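Local atomic coordinates of unsaturated chondroitin disaccharide hydrolase (PDB entry 3WUX), a protein that hydrolyses unsaturated chondroitin, hyaluronan and heparin disaccharides, releasing the unsaturated uronic acid and preferring sulfated glycosaminoglycans. Residues G76-A81 against K91-K96; D175-I180 against Y254-S259. The protein carries 2 engineered substitutions. One frame throughout, in Å; residues are numbered along the deposited sequence.

Followed from the N terminus, the chain first makes contact 1, where the chain reverses after helix 71-85 and helix 88-106 returns beside it, a helical hairpin closed with only nine residues between the two segments. Contact 2 opens later and spans much more: 73 residues separate 175-180 from 254-259, and the loop they close takes in helices 181-190 and 193-210. The two contacts follow in series, neither enclosing nor crossing the other, with centres about 23 Å apart. Contact 1 lies toward the outside of the alpha6/alpha6 barrel, whereas contact 2 is buried near the middle, joining the segment that holds the proton donor to helix 246-263.

Contact 1. Residues G76-A81 against K91-K96; sequences GCLWLA and KNIAHK. With EDO (1,2-ethanediol), chain K.
Trp79 lays its indole against the methyl of Ala94, and this pairing carries much of the contact. From CB, the side chain sets out with CG anti to its own carbonyl carbon (chi1 -72°), which swings the ring system across to helix 88-106. Along the ring, CD2 and CE2 pass beneath Ala94 CB, the latter at 3.4 Å from that methyl carbon. The methyl sits over one face, with Ala94 CB 3.6 Å from the centroid of the six-membered ring of Trp79 and 21° off its normal, a CH-pi contact. Farther out, CZ2 still lies under the Ala94 methyl and borders His95 N, while CZ3 rests 4.0 Å from Lys91 CG and CH2 lies 3.7 Å from Lys91 O. NE1 turns elsewhere, to a hydrogen bond with Ser123 O on helix 116-131.

Beside the indole, Leu78 CB meets Ala94 CB at 3.9 Å, and its CD1 touches Ile93 CG2 at the same distance, the two side chains crossing at about a right angle. The short helix segments run antiparallel, at 152°, with axes 9.1 Å apart. At the outer end, His95 bonds through NE2 to O1 of an ethanediol (2.8 Å), and through ND1 to Glu127. Apolar and CH-pi packing thus joins the two arms of this hairpin, while the polar ends of Trp79 and His95 both link it to helix 116-131.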
ATOM      1  N   GLY A  76     -10.145   1.289   6.006  1.00 25.35           N
ATOM      2  CA  GLY A  76      -9.681   2.256   5.026  1.00 23.20           C
ATOM      3  C   GLY A  76     -10.582   2.348   3.802  1.00 23.23           C
ATOM      4  O   GLY A  76     -10.804   3.437   3.277  1.00 22.73           O
ATOM      5  N   CYS A  77     -11.096   1.208   3.344  1.00 22.03           N
ATOM      6  CA  CYS A  77     -12.051   1.191   2.234  1.00 23.26           C
ATOM      7  C   CYS A  77     -13.314   1.963   2.560  1.00 21.52           C
ATOM      8  O   CYS A  77     -13.861   2.660   1.712  1.00 24.84           O
ATOM      9  CB  CYS A  77     -12.406  -0.245   1.843  1.00 26.40           C
ATOM     10  SG  CYS A  77     -11.067  -1.145   1.019  1.00 26.68           S
ATOM     11  N   LEU A  78     -13.772   1.833   3.802  1.00 21.85           N
ATOM     12  CA  LEU A  78     -14.971   2.515   4.253  1.00 20.81           C
ATOM     13  C   LEU A  78     -14.767   4.023   4.266  1.00 25.30           C
ATOM     14  O   LEU A  78     -15.631   4.783   3.824  1.00 26.87           O
ATOM     15  CB  LEU A  78     -15.360   2.023   5.655  1.00 25.58           C
ATOM     16  CG  LEU A  78     -15.764   0.549   5.744  1.00 30.79           C
ATOM     17  CD1 LEU A  78     -16.156   0.174   7.181  1.00 27.16           C
ATOM     18  CD2 LEU A  78     -16.895   0.231   4.763  1.00 29.56           C
ATOM     19  N   TRP A  79     -13.623   4.466   4.778  1.00 20.31           N
ATOM     20  CA  TRP A  79     -13.354   5.901   4.830  1.00 23.26           C
ATOM     21  C   TRP A  79     -13.214   6.495   3.415  1.00 20.72           C
ATOM     22  O   TRP A  79     -13.740   7.582   3.136  1.00 24.70           O
ATOM     23  CB  TRP A  79     -12.111   6.211   5.671  1.00 22.99           C
ATOM     24  CG  TRP A  79     -12.271   6.032   7.175  1.00 24.28           C
ATOM     25  CD1 TRP A  79     -11.471   5.291   8.000  1.00 25.42           C
ATOM     26  CD2 TRP A  79     -13.268   6.634   8.019  1.00 22.10           C
ATOM     27  NE1 TRP A  79     -11.917   5.388   9.302  1.00 25.70           N
ATOM     28  CE2 TRP A  79     -13.017   6.201   9.337  1.00 25.46           C
ATOM     29  CE3 TRP A  79     -14.350   7.489   7.786  1.00 23.56           C
ATOM     30  CZ2 TRP A  79     -13.820   6.589  10.421  1.00 21.21           C
ATOM     31  CZ3 TRP A  79     -15.140   7.883   8.864  1.00 28.42           C
ATOM     32  CH2 TRP A  79     -14.868   7.431  10.164  1.00 27.66           C
ATOM     33  N   LEU A  80     -12.505   5.791   2.534  1.00 22.54           N
ATOM     34  CA  LEU A  80     -12.377   6.227   1.135  1.00 22.56           C
ATOM     35  C   LEU A  80     -13.737   6.392   0.465  1.00 25.56           C
ATOM     36  O   LEU A  80     -13.997   7.408  -0.186  1.00 28.14           O
ATOM     37  CB  LEU A  80     -11.524   5.251   0.326  1.00 24.05           C
ATOM     38  CG  LEU A  80     -10.050   5.262   0.742  1.00 24.43           C
ATOM     39  CD1 LEU A  80      -9.284   4.248  -0.061  1.00 23.32           C
ATOM     40  CD2 LEU A  80      -9.417   6.650   0.574  1.00 20.37           C
ATOM     41  N   ALA A  81     -14.600   5.393   0.636  1.00 23.54           N
ATOM     42  CA  ALA A  81     -15.967   5.475   0.119  1.00 27.33           C
ATOM     43  C   ALA A  81     -16.730   6.651   0.728  1.00 31.35           C
ATOM     44  O   ALA A  81     -17.490   7.335   0.034  1.00 30.89           O
ATOM     45  CB  ALA A  81     -16.701   4.172   0.360  1.00 25.25           C
ATOM     46  N   LYS A  91     -19.434   6.239   7.857  1.00 28.52           N
ATOM     47  CA  LYS A  91     -18.743   6.869   8.979  1.00 30.27           C
ATOM     48  C   LYS A  91     -19.030   6.135  10.279  1.00 32.80           C
ATOM     49  O   LYS A  91     -18.126   5.906  11.089  1.00 28.36           O
ATOM     50  CB  LYS A  91     -19.144   8.342   9.112  1.00 28.87           C
ATOM     51  CG  LYS A  91     -18.656   9.021  10.397  1.00 32.77           C
ATOM     52  CD  LYS A  91     -19.818   9.683  11.142  1.00 39.04           C
ATOM     53  CE  LYS A  91     -19.367  10.388  12.417  1.00 40.06           C
ATOM     54  NZ  LYS A  91     -20.511  11.081  13.089  1.00 52.52           N
ATOM     55  N   ASN A  92     -20.292   5.752  10.466  1.00 34.08           N
ATOM     56  CA  ASN A  92     -20.724   5.085  11.695  1.00 27.44           C
ATOM     57  C   ASN A  92     -20.014   3.748  11.870  1.00 25.86           C
ATOM     58  O   ASN A  92     -19.424   3.471  12.915  1.00 28.06           O
ATOM     59  CB  ASN A  92     -22.254   4.903  11.686  1.00 32.77           C
ATOM     60  CG  ASN A  92     -22.796   4.424  13.019  1.00 36.66           C
ATOM     61  OD1 ASN A  92     -22.714   3.238  13.341  1.00 32.29           O
ATOM     62  ND2 ASN A  92     -23.366   5.346  13.799  1.00 28.85           N
ATOM     63  N   ILE A  93     -20.028   2.939  10.818  1.00 31.84           N
ATOM     64  CA  ILE A  93     -19.400   1.627  10.863  1.00 25.54           C
ATOM     65  C   ILE A  93     -17.883   1.704  11.008  1.00 35.62           C
ATOM     66  O   ILE A  93     -17.297   0.976  11.809  1.00 28.12           O
ATOM     67  CB  ILE A  93     -19.709   0.830   9.607  1.00 29.08           C
ATOM     68  CG1 ILE A  93     -21.217   0.727   9.418  1.00 34.81           C
ATOM     69  CG2 ILE A  93     -19.075  -0.545   9.692  1.00 30.88           C
ATOM     70  CD1 ILE A  93     -21.606   0.223   8.065  1.00 42.21           C
ATOM     71  N   ALA A  94     -17.245   2.564  10.216  1.00 31.91           N
ATOM     72  CA  ALA A  94     -15.800   2.737  10.329  1.00 30.48           C
ATOM     73  C   ALA A  94     -15.390   3.291  11.703  1.00 29.54           C
ATOM     74  O   ALA A  94     -14.324   2.939  12.221  1.00 29.24           O
ATOM     75  CB  ALA A  94     -15.249   3.593   9.177  1.00 25.95           C
ATOM     76  N   HIS A  95     -16.225   4.129  12.317  1.00 28.65           N
ATOM     77  CA  HIS A  95     -15.901   4.585  13.672  1.00 29.00           C
ATOM     78  C   HIS A  95     -15.989   3.460  14.711  1.00 28.93           C
ATOM     79  O   HIS A  95     -15.232   3.446  15.684  1.00 27.90           O
ATOM     80  CB  HIS A  95     -16.732   5.787  14.111  1.00 30.51           C
ATOM     81  CG  HIS A  95     -16.336   6.310  15.455  1.00 32.27           C
ATOM     82  ND1 HIS A  95     -15.093   6.863  15.696  1.00 29.11           N
ATOM     83  CD2 HIS A  95     -16.998   6.334  16.630  1.00 28.63           C
ATOM     84  CE1 HIS A  95     -15.021   7.220  16.966  1.00 35.90           C
ATOM     85  NE2 HIS A  95     -16.161   6.917  17.557  1.00 34.71           N
ATOM     86  N   LYS A  96     -16.901   2.511  14.505  1.00 35.53           N
ATOM     87  CA  LYS A  96     -16.923   1.308  15.337  1.00 33.72           C
ATOM     88  C   LYS A  96     -15.623   0.529  15.198  1.00 30.97           C
ATOM     89  O   LYS A  96     -15.093   0.010  16.183  1.00 29.04           O
ATOM     90  CB  LYS A  96     -18.090   0.398  14.959  1.00 36.59           C
ATOM     91  CG  LYS A  96     -19.384   0.728  15.673  1.00 48.06           C
ATOM     92  CD  LYS A  96     -20.415  -0.368  15.440  1.00 57.94           C
ATOM     93  CE  LYS A  96     -21.547  -0.306  16.465  1.00 66.72           C
ATOM     94  NZ  LYS A  96     -21.222  -1.006  17.754  1.00 59.32           N
TER
HETATM   95  C1  EDO K 410     -16.059   8.145  20.597  1.00 40.33           C
HETATM   96  O1  EDO K 410     -17.071   7.236  20.166  1.00 40.60           O
HETATM   97  C2  EDO K 410     -16.063   9.365  19.692  1.00 34.35           C
HETATM   98  O2  EDO K 410     -14.988  10.252  20.024  1.00 43.97           O

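Contact 2. Residues D175-I180 against Y254-S259; sequences DCLLNI and YGIPLS
Leu177 and Gly255 bring the two backbones to within 4.6 Å, measured CA to CA. Residues 176-179 form a short helical turn, and 254-259 belong to helix 246-263, kinked at Pro257, whose nitrogen makes no bond to the preceding turn. Gly255 has no side chain, and its CA lies directly against Leu177 CB, 3.6 Å away.

On one flank of this point Leu177 runs alongside Ile256, pointing the same way, with CD1 4.1 Å from Ile256 CG1. Leu178 instead packs against the pair formed by Tyr254 and Leu258, whose CD1 lies over one face of the tyrosine ring. Leu178 is modelled in two conformers; in one of them its CD2 comes near Leu258 CD1 and Tyr254 CD2, a placement to be read with caution.

Ser259, with OG anti to its own carbonyl carbon (chi1 -55°), folds back along its helix and donates to Gly255 O at 2.9 Å. Ser259 N reaches the same oxygen from the opposite face of the carbonyl plane, so two bonds grip it. Ile180 CD1 packs 3.7 Å from Ser259 OG, and Gln181 NE2 bonds to both that hydroxyl and Leu177 O.

The proton donor Asp175 lies in the same segment, just ahead of Cys176, its OD1 hydrogen-bonded to ND2 of the engineered Asn115 at the nucleophile position. The apolar packing joins the segment holding this proton donor to helix 246-263, which also carries the substrate-binding Arg247 and Trp251.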
ATOM      1  N   ASP A 175       8.516  -2.491   3.814  1.00 22.96           N
ATOM      2  CA  ASP A 175       7.226  -1.879   4.177  1.00 22.80           C
ATOM      3  C   ASP A 175       7.318  -0.988   5.411  1.00 25.41           C
ATOM      4  O   ASP A 175       6.367  -0.281   5.753  1.00 25.77           O
ATOM      5  CB  ASP A 175       6.071  -2.898   4.302  1.00 25.97           C
ATOM      6  CG  ASP A 175       6.278  -3.915   5.413  1.00 30.55           C
ATOM      7  OD1 ASP A 175       6.201  -3.544   6.603  1.00 30.38           O
ATOM      8  OD2 ASP A 175       6.487  -5.104   5.101  1.00 42.66           O
ATOM      9  N   CYS A 176       8.470  -0.998   6.072  1.00 29.09           N
ATOM     10  CA  CYS A 176       8.710  -0.032   7.132  1.00 24.85           C
ATOM     11  C   CYS A 176       8.642   1.399   6.601  1.00 23.44           C
ATOM     12  O   CYS A 176       8.419   2.329   7.365  1.00 20.06           O
ATOM     13  CB  CYS A 176      10.053  -0.291   7.818  1.00 40.06           C
ATOM     14  SG  CYS A 176       9.967  -1.580   9.080  1.00 46.71           S
ATOM     15  N   LEU A 177       8.825   1.582   5.294  1.00 19.50           N
ATOM     16  CA  LEU A 177       8.696   2.916   4.714  1.00 23.46           C
ATOM     17  C   LEU A 177       7.285   3.483   4.886  1.00 24.14           C
ATOM     18  O   LEU A 177       7.101   4.702   4.933  1.00 22.87           O
ATOM     19  CB  LEU A 177       9.093   2.915   3.239  1.00 22.02           C
ATOM     20  CG  LEU A 177      10.570   2.601   2.994  1.00 21.84           C
ATOM     21  CD1 LEU A 177      10.878   2.699   1.518  1.00 18.85           C
ATOM     22  CD2 LEU A 177      11.475   3.522   3.804  1.00 21.94           C
ATOM     23  N   LEU A 178       6.288   2.606   4.980  0.89 21.08           N
ATOM     24  CA  LEU A 178       4.924   3.068   5.243  0.89 20.84           C
ATOM     25  C   LEU A 178       4.626   3.071   6.733  0.89 22.76           C
ATOM     26  O   LEU A 178       3.853   3.890   7.216  0.89 25.87           O
ATOM     27  CB  LEU A 178       3.896   2.239   4.468  0.89 24.29           C
ATOM     28  CG  LEU A 178       3.912   2.533   2.964  0.89 20.37           C
ATOM     29  CD1 LEU A 178       4.745   1.506   2.216  0.89 22.25           C
ATOM     30  CD2 LEU A 178       2.488   2.600   2.395  0.89 20.66           C
ATOM     31  N   ASN A 179       5.274   2.167   7.460  1.00 22.56           N
ATOM     32  CA  ASN A 179       5.141   2.098   8.918  1.00 22.28           C
ATOM     33  C   ASN A 179       5.546   3.405   9.595  1.00 24.67           C
ATOM     34  O   ASN A 179       4.875   3.865  10.516  1.00 22.78           O
ATOM     35  CB  ASN A 179       6.013   0.945   9.437  1.00 25.96           C
ATOM     36  CG  ASN A 179       5.588   0.418  10.801  1.00 29.32           C
ATOM     37  OD1 ASN A 179       4.511   0.736  11.322  1.00 28.17           O
ATOM     38  ND2 ASN A 179       6.445  -0.426  11.381  1.00 27.58           N
ATOM     39  N   ILE A 180       6.623   4.028   9.122  1.00 19.56           N
ATOM     40  CA  ILE A 180       7.105   5.247   9.775  1.00 19.71           C
ATOM     41  C   ILE A 180       6.235   6.476   9.558  1.00 21.87           C
ATOM     42  O   ILE A 180       6.443   7.498  10.216  1.00 21.61           O
ATOM     43  CB  ILE A 180       8.527   5.619   9.356  1.00 18.09           C
ATOM     44  CG1 ILE A 180       8.607   5.823   7.840  1.00 20.41           C
ATOM     45  CG2 ILE A 180       9.526   4.561   9.827  1.00 23.28           C
ATOM     46  CD1 ILE A 180       9.996   6.230   7.361  1.00 20.12           C
ATOM     47  N   TYR A 254       5.889   3.638  -3.202  1.00 15.96           N
ATOM     48  CA  TYR A 254       4.965   4.478  -2.427  1.00 13.04           C
ATOM     49  C   TYR A 254       5.601   5.006  -1.133  1.00 17.74           C
ATOM     50  O   TYR A 254       5.419   6.168  -0.762  1.00 16.40           O
ATOM     51  CB  TYR A 254       3.695   3.678  -2.100  1.00 17.01           C
ATOM     52  CG  TYR A 254       2.498   4.507  -1.648  1.00 18.08           C
ATOM     53  CD1 TYR A 254       2.539   5.891  -1.632  1.00 14.75           C
ATOM     54  CD2 TYR A 254       1.331   3.887  -1.224  1.00 16.72           C
ATOM     55  CE1 TYR A 254       1.412   6.657  -1.222  1.00 13.97           C
ATOM     56  CE2 TYR A 254       0.210   4.637  -0.799  1.00 18.25           C
ATOM     57  CZ  TYR A 254       0.266   6.018  -0.790  1.00 17.32           C
ATOM     58  OH  TYR A 254      -0.831   6.767  -0.382  1.00 17.90           O
ATOM     59  N   GLY A 255       6.341   4.159  -0.431  1.00 17.75           N
ATOM     60  CA  GLY A 255       6.925   4.580   0.831  1.00 16.15           C
ATOM     61  C   GLY A 255       7.944   5.695   0.680  1.00 14.89           C
ATOM     62  O   GLY A 255       8.113   6.505   1.587  1.00 16.85           O
ATOM     63  N   ILE A 256       8.641   5.748  -0.454  1.00 16.05           N
ATOM     64  CA  ILE A 256       9.627   6.819  -0.653  1.00 15.62           C
ATOM     65  C   ILE A 256       8.990   8.218  -0.783  1.00 17.64           C
ATOM     66  O   ILE A 256       9.351   9.131  -0.029  1.00 17.52           O
ATOM     67  CB  ILE A 256      10.576   6.540  -1.829  1.00 15.99           C
ATOM     68  CG1 ILE A 256      11.468   5.345  -1.500  1.00 14.43           C
ATOM     69  CG2 ILE A 256      11.446   7.758  -2.112  1.00 17.88           C
ATOM     70  CD1 ILE A 256      12.144   4.806  -2.732  1.00 16.87           C
ATOM     71  N   PRO A 257       8.038   8.403  -1.728  1.00 14.77           N
ATOM     72  CA  PRO A 257       7.410   9.730  -1.758  1.00 16.30           C
ATOM     73  C   PRO A 257       6.661  10.089  -0.472  1.00 15.12           C
ATOM     74  O   PRO A 257       6.680  11.257  -0.080  1.00 18.47           O
ATOM     75  CB  PRO A 257       6.451   9.658  -2.967  1.00 15.42           C
ATOM     76  CG  PRO A 257       6.285   8.202  -3.252  1.00 16.66           C
ATOM     77  CD  PRO A 257       7.607   7.572  -2.867  1.00 17.44           C
ATOM     78  N   LEU A 258       5.999   9.132   0.174  1.00 16.54           N
ATOM     79  CA  LEU A 258       5.390   9.434   1.469  1.00 19.20           C
ATOM     80  C   LEU A 258       6.409  10.023   2.443  1.00 19.55           C
ATOM     81  O   LEU A 258       6.118  10.991   3.152  1.00 17.73           O
ATOM     82  CB  LEU A 258       4.744   8.191   2.089  1.00 14.58           C
ATOM     83  CG  LEU A 258       3.475   7.715   1.392  1.00 17.52           C
ATOM     84  CD1 LEU A 258       2.997   6.404   2.002  1.00 19.68           C
ATOM     85  CD2 LEU A 258       2.365   8.778   1.454  1.00 15.15           C
ATOM     86  N   SER A 259       7.605   9.445   2.477  1.00 16.91           N
ATOM     87  CA  SER A 259       8.628   9.934   3.399  1.00 17.93           C
ATOM     88  C   SER A 259       9.195  11.259   2.900  1.00 16.22           C
ATOM     89  O   SER A 259       9.516  12.139   3.682  1.00 18.46           O
ATOM     90  CB  SER A 259       9.751   8.903   3.586  1.00 19.61           C
ATOM     91  OG  SER A 259       9.237   7.651   3.995  1.00 19.32           O
TER